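Local atomic coordinates of segregation and condensation protein B (Mycobacterium tuberculosis, PDB entry 2Z99), a protein that probably acts in chromosome partition during cell division as a winged-helix subunit of the SMC-ScpA-ScpB complex. Residues R138-E143 and T158-E163. Sequence-based numbering, arbitrary orientation.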
loop_
_atom_site.group_PDB
_atom_site.type_symbol
_atom_site.label_atom_id
_atom_site.label_comp_id
_atom_site.label_asym_id
_atom_site.label_seq_id
_atom_site.Cartn_x
_atom_site.Cartn_y
_atom_site.Cartn_z
ATOM N N ARG A 138 27.429 1.425 -13.181
ATOM C CA ARG A 138 26.553 0.395 -13.728
ATOM C C ARG A 138 27.347 -0.731 -14.378
ATOM O O ARG A 138 26.761 -1.625 -14.997
ATOM C CB ARG A 138 25.602 0.976 -14.771
ATOM C CG ARG A 138 24.687 2.046 -14.253
ATOM C CD ARG A 138 23.660 2.394 -15.302
ATOM N NE ARG A 138 22.780 3.457 -14.838
ATOM C CZ ARG A 138 21.581 3.701 -15.354
ATOM N NH1 ARG A 138 21.127 2.949 -16.350
ATOM N NH2 ARG A 138 20.842 4.698 -14.880
ATOM N N GLY A 139 28.673 -0.666 -14.252
ATOM C CA GLY A 139 29.541 -1.690 -14.806
ATOM C C GLY A 139 29.511 -1.873 -16.309
ATOM O O GLY A 139 29.862 -2.948 -16.805
ATOM N N LEU A 140 29.090 -0.851 -17.050
ATOM C CA LEU A 140 29.068 -0.965 -18.505
ATOM C C LEU A 140 30.458 -0.741 -19.109
ATOM O O LEU A 140 30.743 -1.178 -20.226
ATOM C CB LEU A 140 28.068 0.023 -19.113
ATOM C CG LEU A 140 26.602 -0.411 -19.109
ATOM C CD1 LEU A 140 26.497 -1.870 -19.549
ATOM C CD2 LEU A 140 26.033 -0.243 -17.724
ATOM N N ILE A 141 31.321 -0.054 -18.369
ATOM C CA ILE A 141 32.683 0.210 -18.826
ATOM C C ILE A 141 33.552 0.174 -17.595
ATOM O O ILE A 141 33.047 0.207 -16.476
ATOM C CB ILE A 141 32.845 1.620 -19.489
ATOM C CG1 ILE A 141 32.604 2.716 -18.440
ATOM C CG2 ILE A 141 31.908 1.747 -20.692
ATOM C CD1 ILE A 141 32.856 4.135 -18.934
ATOM N N THR A 142 34.859 0.110 -17.797
ATOM C CA THR A 142 35.780 0.086 -16.671
ATOM C C THR A 142 37.173 0.512 -17.084
ATOM O O THR A 142 37.492 0.548 -18.269
ATOM C CB THR A 142 35.873 -1.314 -16.054
ATOM O OG1 THR A 142 36.590 -1.236 -14.815
ATOM C CG2 THR A 142 36.596 -2.268 -17.000
ATOM N N GLU A 143 37.998 0.840 -16.097
ATOM C CA GLU A 143 39.368 1.250 -16.364
ATOM C C GLU A 143 40.183 0.028 -16.784
ATOM O O GLU A 143 40.174 -0.997 -16.100
ATOM C CB GLU A 143 39.997 1.898 -15.121
ATOM C CG GLU A 143 39.269 3.144 -14.621
ATOM C CD GLU A 143 38.211 2.834 -13.573
ATOM O OE1 GLU A 143 37.601 1.739 -13.637
ATOM O OE2 GLU A 143 37.979 3.693 -12.688
ATOM N N THR A 158 32.797 -3.464 -20.538
ATOM C CA THR A 158 32.955 -4.690 -19.779
ATOM C C THR A 158 32.359 -5.870 -20.526
ATOM O O THR A 158 32.035 -5.772 -21.705
ATOM C CB THR A 158 32.256 -4.570 -18.430
ATOM O OG1 THR A 158 30.842 -4.445 -18.638
ATOM C CG2 THR A 158 32.768 -3.341 -17.682
ATOM N N GLU A 159 32.226 -6.992 -19.825
ATOM C CA GLU A 159 31.646 -8.203 -20.391
ATOM C C GLU A 159 30.131 -8.060 -20.255
ATOM O O GLU A 159 29.368 -8.460 -21.136
ATOM C CB GLU A 159 32.119 -9.428 -19.607
ATOM C CG GLU A 159 33.632 -9.562 -19.480
ATOM C CD GLU A 159 34.321 -9.783 -20.815
ATOM O OE1 GLU A 159 33.975 -10.767 -21.511
ATOM O OE2 GLU A 159 35.213 -8.977 -21.165
ATOM N N LEU A 160 29.713 -7.480 -19.136
ATOM C CA LEU A 160 28.305 -7.253 -18.850
ATOM C C LEU A 160 27.702 -6.405 -19.966
ATOM O O LEU A 160 26.525 -6.550 -20.305
ATOM C CB LEU A 160 28.164 -6.543 -17.501
ATOM C CG LEU A 160 26.797 -6.511 -16.816
ATOM C CD1 LEU A 160 26.955 -5.865 -15.448
ATOM C CD2 LEU A 160 25.785 -5.754 -17.663
ATOM N N PHE A 161 28.516 -5.515 -20.528
ATOM C CA PHE A 161 28.080 -4.651 -21.620
ATOM C C PHE A 161 27.659 -5.521 -22.800
ATOM O O PHE A 161 26.644 -5.270 -23.452
ATOM C CB PHE A 161 29.221 -3.727 -22.050
ATOM C CG PHE A 161 29.059 -3.172 -23.434
ATOM C CD1 PHE A 161 28.105 -2.203 -23.705
ATOM C CD2 PHE A 161 29.845 -3.649 -24.478
ATOM C CE1 PHE A 161 27.934 -1.718 -24.995
ATOM C CE2 PHE A 161 29.682 -3.171 -25.774
ATOM C CZ PHE A 161 28.725 -2.203 -26.034
ATOM N N LEU A 162 28.466 -6.541 -23.070
ATOM C CA LEU A 162 28.195 -7.467 -24.158
ATOM C C LEU A 162 26.894 -8.209 -23.868
ATOM O O LEU A 162 26.168 -8.596 -24.785
ATOM C CB LEU A 162 29.353 -8.455 -24.291
ATOM C CG LEU A 162 30.725 -7.814 -24.523
ATOM C CD1 LEU A 162 31.826 -8.828 -24.265
ATOM C CD2 LEU A 162 30.806 -7.273 -25.940
ATOM N N GLU A 163 26.602 -8.393 -22.582
ATOM C CA GLU A 163 25.389 -9.079 -22.153
ATOM C C GLU A 163 24.147 -8.207 -22.319
ATOM O O GLU A 163 23.324 -8.464 -23.197
ATOM C CB GLU A 163 25.517 -9.515 -20.691
ATOM C CG GLU A 163 26.502 -10.650 -20.458
ATOM C CD GLU A 163 26.616 -11.032 -18.995
ATOM O OE1 GLU A 163 25.569 -11.289 -18.359
ATOM O OE2 GLU A 163 27.754 -11.078 -18.482
#
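Thr-158 reaches across to the turn at Gly-139 and Leu-140 and makes both hydrogen bonds that cross the contact, one through its side chain. Thr-158 CB lies 3.3 Å from Gly-139 O, and from there the two branches part. Thr-158 OG1, set between the backbone N and the carbonyl carbon (chi1 65°), donates to Gly-139 O over 2.6 Å, in the carbonyl plane. Thr-158 OG1 in turn accepts from Phe-161 N at 3.2 Å, the N-cap bond of helix 159-165. One hydroxyl thus ties the start of this helix to the end of another, since Gly-139, with positive phi, closes helix 129-137 in a Schellman motif. The methyl Thr-158 CG2 lies 3.1 Å from Gly-139 O and also faces Ile-141 C. Thr-158 CG2 then meets Thr-142 CG2 at 4.0 Å, the two side chains crossing at about a right angle. From the same residue, the backbone N of Thr-158 binds Leu-140 O at 3.1 Å; the N-H points nearly straight at the oxygen (164°) but comes from above the carbonyl plane. Leu-140 starts away from the helix, yet Leu-140 CD1 swings back to within 3.8 Å of Phe-161 CA. The Phe-161 ring, its CG anti to the backbone N (chi1 159°), runs on past this leucine to Leu-106 and Ala-110. Ile-141 packs on helices 100-112 and 129-137, while Thr-142 is backbone hydrogen-bonded to Ala-156. Helix 159-165 follows strand 153-157 of the wing hairpin and packs through Phe-161 on helix 100-112 of the same winged-helix domain.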